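Local coordinates for DspB (Aggregatibacter actinomycetemcomitans, PDB 1YHT), which disperses biofilms as a family 20 glycoside hydrolase, probably by cleaving the beta-linked N-acetylglucosamine polymer of their matrix, at residues Pro32-Ser37 with Thr341-Thr346; Ile39-Leu44 with Ser348-Val353. All blocks are in the same frame, centred on the assembly; numbering follows the deposited sequence.

Contact 1 (Pro32-Ser37 with Thr341-Thr346); sequences PEVIKS and TIQKNT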
ATOM      1  N   PRO A  32       2.466   2.310 -18.142  1.00 10.65           N
ATOM      2  CA  PRO A  32       1.855   3.643 -18.005  1.00 10.84           C
ATOM      3  C   PRO A  32       0.447   3.796 -18.596  1.00 10.34           C
ATOM      4  O   PRO A  32      -0.440   4.384 -17.969  1.00 10.26           O
ATOM      5  CB  PRO A  32       2.854   4.549 -18.738  1.00 11.30           C
ATOM      6  CG  PRO A  32       4.163   3.889 -18.506  1.00 10.99           C
ATOM      7  CD  PRO A  32       3.883   2.404 -18.551  1.00 10.77           C
ATOM      8  N   GLU A  33       0.237   3.233 -19.776  1.00 10.51           N
ATOM      9  CA  GLU A  33      -1.081   3.257 -20.425  1.00  9.77           C
ATOM     10  C   GLU A  33      -2.188   2.670 -19.546  1.00  8.41           C
ATOM     11  O   GLU A  33      -3.242   3.250 -19.410  1.00  8.03           O
ATOM     12  CB  GLU A  33      -1.043   2.518 -21.769  1.00  9.58           C
ATOM     13  CG  GLU A  33      -0.509   3.340 -22.940  1.00 11.97           C
ATOM     14  CD  GLU A  33      -1.465   4.395 -23.474  1.00 15.18           C
ATOM     15  OE1 GLU A  33      -2.678   4.293 -23.180  1.00 14.11           O
ATOM     16  OE2 GLU A  33      -0.976   5.340 -24.176  1.00 16.08           O
ATOM     17  N   VAL A  34      -1.929   1.508 -18.977  1.00  8.00           N
ATOM     18  CA  VAL A  34      -2.882   0.820 -18.123  1.00  7.31           C
ATOM     19  C   VAL A  34      -3.064   1.555 -16.803  1.00  7.07           C
ATOM     20  O   VAL A  34      -4.178   1.655 -16.302  1.00  7.21           O
ATOM     21  CB  VAL A  34      -2.470  -0.630 -17.902  1.00  7.57           C
ATOM     22  CG1 VAL A  34      -3.322  -1.282 -16.847  1.00  8.68           C
ATOM     23  CG2 VAL A  34      -2.509  -1.431 -19.248  1.00 10.07           C
ATOM     24  N   ILE A  35      -1.982   2.110 -16.244  1.00  7.51           N
ATOM     25  CA  ILE A  35      -2.093   2.929 -15.044  1.00  6.84           C
ATOM     26  C   ILE A  35      -2.995   4.140 -15.286  1.00  7.65           C
ATOM     27  O   ILE A  35      -3.842   4.481 -14.448  1.00  8.10           O
ATOM     28  CB  ILE A  35      -0.713   3.347 -14.530  1.00  7.83           C
ATOM     29  CG1 ILE A  35       0.018   2.093 -13.944  1.00  6.71           C
ATOM     30  CG2 ILE A  35      -0.876   4.394 -13.432  1.00  8.08           C
ATOM     31  CD1 ILE A  35       1.443   2.302 -13.542  1.00  7.88           C
ATOM     32  N   LYS A  36      -2.837   4.778 -16.432  1.00  6.79           N
ATOM     33  CA  LYS A  36      -3.730   5.861 -16.838  1.00  7.43           C
ATOM     34  C   LYS A  36      -5.202   5.418 -16.992  1.00  7.47           C
ATOM     35  O   LYS A  36      -6.097   6.198 -16.679  1.00  8.73           O
ATOM     36  CB  LYS A  36      -3.259   6.507 -18.132  1.00  6.99           C
ATOM     37  CG  LYS A  36      -2.050   7.405 -17.978  1.00  9.67           C
ATOM     38  CD  LYS A  36      -1.483   7.743 -19.346  1.00 12.89           C
ATOM     39  CE  LYS A  36      -0.285   8.700 -19.259  1.00 13.32           C
ATOM     40  NZ  LYS A  36      -0.058   9.307 -20.582  1.00 13.05           N
ATOM     41  N   SER A  37      -5.443   4.196 -17.468  1.00  6.88           N
ATOM     42  CA  SER A  37      -6.802   3.664 -17.509  1.00  7.22           C
ATOM     43  C   SER A  37      -7.425   3.485 -16.118  1.00  6.57           C
ATOM     44  O   SER A  37      -8.579   3.780 -15.911  1.00  5.35           O
ATOM     45  CB  SER A  37      -6.846   2.351 -18.324  1.00  8.73           C
ATOM     46  OG  SER A  37      -6.599   2.586 -19.711  1.00  7.69           O
ATOM     47  N   THR A 341      -5.645  -6.928 -19.074  1.00 11.84           N
ATOM     48  CA  THR A 341      -6.730  -7.877 -18.720  1.00 11.75           C
ATOM     49  C   THR A 341      -7.180  -7.626 -17.282  1.00 11.87           C
ATOM     50  O   THR A 341      -8.399  -7.618 -16.964  1.00 10.97           O
ATOM     51  CB  THR A 341      -6.251  -9.310 -18.861  1.00 12.36           C
ATOM     52  OG1 THR A 341      -5.858  -9.523 -20.206  1.00 15.64           O
ATOM     53  CG2 THR A 341      -7.302 -10.355 -18.468  1.00 13.68           C
ATOM     54  N   ILE A 342      -6.206  -7.419 -16.403  1.00 10.75           N
ATOM     55  CA  ILE A 342      -6.531  -7.128 -15.000  1.00 10.24           C
ATOM     56  C   ILE A 342      -7.359  -5.845 -14.882  1.00 10.20           C
ATOM     57  O   ILE A 342      -8.393  -5.773 -14.169  1.00 10.47           O
ATOM     58  CB  ILE A 342      -5.263  -6.992 -14.141  1.00  9.63           C
ATOM     59  CG1 ILE A 342      -4.553  -8.342 -14.047  1.00 10.37           C
ATOM     60  CG2 ILE A 342      -5.651  -6.437 -12.716  1.00  8.90           C
ATOM     61  CD1 ILE A 342      -3.092  -8.229 -13.650  1.00  9.59           C
ATOM     62  N   GLN A 343      -6.880  -4.800 -15.537  1.00 10.79           N
ATOM     63  CA  GLN A 343      -7.574  -3.536 -15.508  1.00 10.74           C
ATOM     64  C   GLN A 343      -9.010  -3.652 -16.048  1.00 11.68           C
ATOM     65  O   GLN A 343      -9.954  -3.190 -15.398  1.00 12.36           O
ATOM     66  CB  GLN A 343      -6.778  -2.521 -16.301  1.00 11.09           C
ATOM     67  CG  GLN A 343      -7.272  -1.081 -16.211  1.00 11.60           C
ATOM     68  CD  GLN A 343      -8.343  -0.729 -17.252  1.00 15.02           C
ATOM     69  OE1 GLN A 343      -8.265  -1.114 -18.407  1.00 14.88           O
ATOM     70  NE2 GLN A 343      -9.345  -0.008 -16.817  1.00 10.92           N
ATOM     71  N   LYS A 344      -9.184  -4.240 -17.226  1.00 11.53           N
ATOM     72  CA  LYS A 344     -10.533  -4.311 -17.813  1.00 12.52           C
ATOM     73  C   LYS A 344     -11.492  -5.127 -16.951  1.00 12.48           C
ATOM     74  O   LYS A 344     -12.651  -4.764 -16.800  1.00 12.35           O
ATOM     75  CB  LYS A 344     -10.507  -4.842 -19.250  1.00 13.09           C
ATOM     76  CG  LYS A 344     -10.032  -6.262 -19.382  1.00 17.81           C
ATOM     77  CD  LYS A 344     -10.138  -6.813 -20.885  1.00 24.21           C
ATOM     78  CE  LYS A 344      -8.971  -6.390 -21.809  1.00 28.67           C
ATOM     79  NZ  LYS A 344      -7.770  -7.400 -21.898  1.00 30.79           N
ATOM     80  N   ASN A 345     -10.989  -6.215 -16.366  1.00 12.38           N
ATOM     81  CA  ASN A 345     -11.844  -7.086 -15.549  1.00 12.99           C
ATOM     82  C   ASN A 345     -12.174  -6.573 -14.147  1.00 12.35           C
ATOM     83  O   ASN A 345     -13.146  -7.051 -13.538  1.00 12.78           O
ATOM     84  CB  ASN A 345     -11.303  -8.498 -15.515  1.00 11.49           C
ATOM     85  CG  ASN A 345     -11.600  -9.254 -16.814  1.00 15.72           C
ATOM     86  OD1 ASN A 345     -12.707  -9.776 -16.990  1.00 21.04           O
ATOM     87  ND2 ASN A 345     -10.626  -9.291 -17.730  1.00 11.00           N
ATOM     88  N   THR A 346     -11.366  -5.655 -13.617  1.00 11.52           N
ATOM     89  CA  THR A 346     -11.614  -5.122 -12.257  1.00 10.65           C
ATOM     90  C   THR A 346     -12.362  -3.799 -12.279  1.00 10.55           C
ATOM     91  O   THR A 346     -12.684  -3.251 -11.240  1.00 10.59           O
ATOM     92  CB  THR A 346     -10.289  -4.949 -11.441  1.00 11.04           C
ATOM     93  OG1 THR A 346      -9.338  -4.193 -12.191  1.00  9.24           O
ATOM     94  CG2 THR A 346      -9.683  -6.334 -11.136  1.00  9.09           C
TER
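Q343 lies along V34 and S37 where the first and last helices of a TIM barrel meet: helix 32-44, which follows strand 18-24, and helix 339-358, which follows strand 324-329. The contact is small, 135 Å² summed over both sides, and the backbones come closest at V34 and Q343, with 6.9 Å between V34 CA and Q343 CA.

No hydrogen bond or salt bridge crosses between the two segments. Among the polar groups of helix 32-44, K36 NZ turns instead to D99 on helix 94-106, the next helix round the barrel, and forms a salt bridge there.

The meeting is one of van der Waals packing, all of it on Q343, which is buried. A chi1 of -172° swings CG of Q343 opposite its own backbone N and sends the chain across to helix 32-44. Near the root, V34 CG1 lies 3.7 Å from Q343 CB and slightly further from CG, the two side chains running past each other in opposite directions. F38 and T41, later on helix 32-44, also touch Q343. Farther out, the bend at chi2 brings the amide group against S37, which meets it through its methylene carbon and not its hydroxyl: S37 CB is 3.6 Å from Q343 CD.

Contact 2 (Ile39-Leu44 with Ser348-Val353); sequences IDTISL and SLLEAV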
ATOM      1  N   ILE A  39      -6.588   5.285 -13.571  1.00  6.11           N
ATOM      2  CA  ILE A  39      -6.866   6.674 -13.204  1.00  6.30           C
ATOM      3  C   ILE A  39      -8.222   7.177 -13.815  1.00  7.36           C
ATOM      4  O   ILE A  39      -8.994   7.874 -13.163  1.00  8.05           O
ATOM      5  CB  ILE A  39      -5.710   7.595 -13.578  1.00  5.97           C
ATOM      6  CG1 ILE A  39      -4.561   7.411 -12.574  1.00  7.09           C
ATOM      7  CG2 ILE A  39      -6.181   9.081 -13.580  1.00  6.65           C
ATOM      8  CD1 ILE A  39      -3.262   7.788 -13.088  1.00  8.32           C
ATOM      9  N   ASP A  40      -8.491   6.791 -15.057  1.00  8.02           N
ATOM     10  CA  ASP A  40      -9.757   7.171 -15.726  1.00  8.19           C
ATOM     11  C   ASP A  40     -10.931   6.619 -14.955  1.00  8.28           C
ATOM     12  O   ASP A  40     -11.870   7.354 -14.630  1.00 10.50           O
ATOM     13  CB  ASP A  40      -9.778   6.653 -17.137  1.00  7.97           C
ATOM     14  CG  ASP A  40      -8.743   7.332 -18.027  1.00  8.70           C
ATOM     15  OD1 ASP A  40      -8.383   8.506 -17.815  1.00  8.44           O
ATOM     16  OD2 ASP A  40      -8.287   6.668 -18.973  1.00 10.19           O
ATOM     17  N   THR A  41     -10.861   5.357 -14.586  1.00  8.33           N
ATOM     18  CA  THR A  41     -11.936   4.729 -13.797  1.00  9.28           C
ATOM     19  C   THR A  41     -12.136   5.435 -12.451  1.00  9.03           C
ATOM     20  O   THR A  41     -13.269   5.745 -12.082  1.00  9.16           O
ATOM     21  CB  THR A  41     -11.667   3.236 -13.577  1.00  9.17           C
ATOM     22  OG1 THR A  41     -11.544   2.626 -14.831  1.00  7.95           O
ATOM     23  CG2 THR A  41     -12.790   2.537 -12.825  1.00 11.05           C
ATOM     24  N   ILE A  42     -11.031   5.718 -11.745  1.00  8.87           N
ATOM     25  CA  ILE A  42     -11.112   6.359 -10.447  1.00  8.55           C
ATOM     26  C   ILE A  42     -11.838   7.712 -10.629  1.00  8.99           C
ATOM     27  O   ILE A  42     -12.778   8.052  -9.884  1.00  7.70           O
ATOM     28  CB  ILE A  42      -9.704   6.541  -9.783  1.00  8.38           C
ATOM     29  CG1 ILE A  42      -9.055   5.174  -9.486  1.00  8.23           C
ATOM     30  CG2 ILE A  42      -9.819   7.306  -8.449  1.00  8.24           C
ATOM     31  CD1 ILE A  42      -7.566   5.230  -9.302  1.00  7.66           C
ATOM     32  N   SER A  43     -11.372   8.469 -11.620  1.00  9.60           N
ATOM     33  CA  SER A  43     -11.831   9.824 -11.870  1.00 10.78           C
ATOM     34  C   SER A  43     -13.292   9.865 -12.274  1.00 11.14           C
ATOM     35  O   SER A  43     -14.074  10.632 -11.703  1.00  9.68           O
ATOM     36  CB  SER A  43     -11.003  10.443 -12.988  1.00 10.81           C
ATOM     37  OG  SER A  43     -11.489  11.734 -13.288  1.00 12.51           O
ATOM     38  N   LEU A  44     -13.641   9.060 -13.289  1.00 11.48           N
ATOM     39  CA  LEU A  44     -15.004   8.988 -13.786  1.00 12.21           C
ATOM     40  C   LEU A  44     -15.990   8.433 -12.773  1.00 13.45           C
ATOM     41  O   LEU A  44     -17.196   8.721 -12.858  1.00 11.38           O
ATOM     42  CB  LEU A  44     -15.063   8.100 -15.032  1.00 12.90           C
ATOM     43  CG  LEU A  44     -14.307   8.686 -16.243  1.00 14.99           C
ATOM     44  CD1 LEU A  44     -14.083   7.612 -17.300  1.00 16.14           C
ATOM     45  CD2 LEU A  44     -15.032   9.905 -16.824  1.00 17.78           C
ATOM     46  N   SER A 348     -15.509  -2.910 -13.116  1.00 10.78           N
ATOM     47  CA  SER A 348     -16.814  -2.929 -12.467  1.00 11.53           C
ATOM     48  C   SER A 348     -16.675  -2.896 -10.940  1.00 11.11           C
ATOM     49  O   SER A 348     -17.415  -2.224 -10.258  1.00 10.88           O
ATOM     50  CB  SER A 348     -17.592  -4.177 -12.904  1.00 11.74           C
ATOM     51  OG  SER A 348     -17.922  -4.060 -14.298  1.00 13.94           O
ATOM     52  N   LEU A 349     -15.686  -3.624 -10.419  1.00 11.58           N
ATOM     53  CA  LEU A 349     -15.515  -3.753  -8.993  1.00 11.40           C
ATOM     54  C   LEU A 349     -14.991  -2.447  -8.426  1.00 11.17           C
ATOM     55  O   LEU A 349     -15.406  -1.994  -7.353  1.00 11.80           O
ATOM     56  CB  LEU A 349     -14.591  -4.935  -8.719  1.00 11.56           C
ATOM     57  CG  LEU A 349     -14.103  -5.141  -7.283  1.00 10.65           C
ATOM     58  CD1 LEU A 349     -15.241  -5.296  -6.303  1.00 12.69           C
ATOM     59  CD2 LEU A 349     -13.174  -6.372  -7.239  1.00 10.23           C
ATOM     60  N   LEU A 350     -14.056  -1.832  -9.139  1.00 10.38           N
ATOM     61  CA  LEU A 350     -13.515  -0.551  -8.678  1.00 10.65           C
ATOM     62  C   LEU A 350     -14.579   0.536  -8.665  1.00  9.68           C
ATOM     63  O   LEU A 350     -14.666   1.310  -7.726  1.00 10.42           O
ATOM     64  CB  LEU A 350     -12.310  -0.129  -9.561  1.00 10.69           C
ATOM     65  CG  LEU A 350     -11.680   1.232  -9.225  1.00  9.65           C
ATOM     66  CD1 LEU A 350     -11.227   1.359  -7.744  1.00 11.42           C
ATOM     67  CD2 LEU A 350     -10.551   1.573 -10.191  1.00 11.70           C
ATOM     68  N   GLU A 351     -15.385   0.597  -9.726  1.00 10.74           N
ATOM     69  CA  GLU A 351     -16.548   1.488  -9.769  1.00 11.53           C
ATOM     70  C   GLU A 351     -17.494   1.299  -8.593  1.00 10.31           C
ATOM     71  O   GLU A 351     -17.922   2.260  -7.973  1.00 11.43           O
ATOM     72  CB  GLU A 351     -17.332   1.331 -11.093  1.00 11.10           C
ATOM     73  CG  GLU A 351     -16.555   1.814 -12.288  1.00 16.67           C
ATOM     74  CD  GLU A 351     -17.242   1.498 -13.614  1.00 19.32           C
ATOM     75  OE1 GLU A 351     -18.307   0.819 -13.609  1.00 19.71           O
ATOM     76  OE2 GLU A 351     -16.712   1.974 -14.629  1.00 23.09           O
ATOM     77  N   ALA A 352     -17.829   0.052  -8.315  1.00 11.78           N
ATOM     78  CA  ALA A 352     -18.740  -0.320  -7.209  1.00 11.56           C
ATOM     79  C   ALA A 352     -18.201   0.141  -5.850  1.00 10.90           C
ATOM     80  O   ALA A 352     -18.917   0.682  -5.053  1.00 10.90           O
ATOM     81  CB  ALA A 352     -18.922  -1.822  -7.166  1.00 11.23           C
ATOM     82  N   VAL A 353     -16.932  -0.115  -5.588  1.00 10.36           N
ATOM     83  CA  VAL A 353     -16.334   0.287  -4.309  1.00  9.14           C
ATOM     84  C   VAL A 353     -16.389   1.828  -4.125  1.00  9.32           C
ATOM     85  O   VAL A 353     -16.783   2.333  -3.051  1.00  8.69           O
ATOM     86  CB  VAL A 353     -14.876  -0.218  -4.192  1.00  9.41           C
ATOM     87  CG1 VAL A 353     -14.197   0.356  -2.909  1.00 10.49           C
ATOM     88  CG2 VAL A 353     -14.832  -1.741  -4.183  1.00  8.90           C
TER
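T41 and L350 are the main partners where two neighbouring outer helices of the TIM barrel, 32-44 and 339-358, run side by side. The short axes of 39-44 and 348-353 approach to 9.6 Å and cross at -31° with both helices heading roughly the same way, as expected of helices that each follow a parallel strand of the barrel. The backbones are nearest at T41 and E351, with T41 CA 6.9 Å from E351 CA, and the two segments bury 161 Å² between them without any hydrogen bond across.

In the first shell, the methyl of T41 does most of the touching. CG2 stands anti to the backbone N (chi1 -58° for OG1), and this points the methyl across the gap, where T41 CG2 comes to 3.6 Å from L350 CD2. The same L350 CD2 also touches the ethyl branch of I42, at 4.0 Å from I42 CG1, so one leucine methyl packs against two successive residues of helix 32-44. Both of these encounters are oblique. E351 adds the aliphatic part of its chain from the next position, crossing T41 at about a right angle, with E351 CG 3.9 Å from T41 CG2.

Behind this layer, the residues of the interface are seated on other parts of the barrel. L350 also packs on L327 of strand 324-329, which connects the helix interface with the barrel wall, while I42 rests on I109, just ahead of strand 110-117. The hydroxyl of T41 stays with its own helix: T41 OG1 makes a weak hydrogen bond to S37 O one turn earlier.

Overall arrangement
Contacts 1 and 2 are successive parts of one interface, their centres 11 Å apart and each about 18 Å from the centre of the chain. Both pair helix 32-44 with helix 339-358, and their segments alternate along the sequence: 32-37, 39-44, 341-346, 348-353. Some 300 residues separate the two helices, yet strands 18-24 and 324-329 that precede them are parallel neighbours in the sheet. The interface therefore lies at the closure of the barrel, where its last helix returns beside its first. Q343 of contact 1 also packs against T41 of contact 2, which joins the two zones.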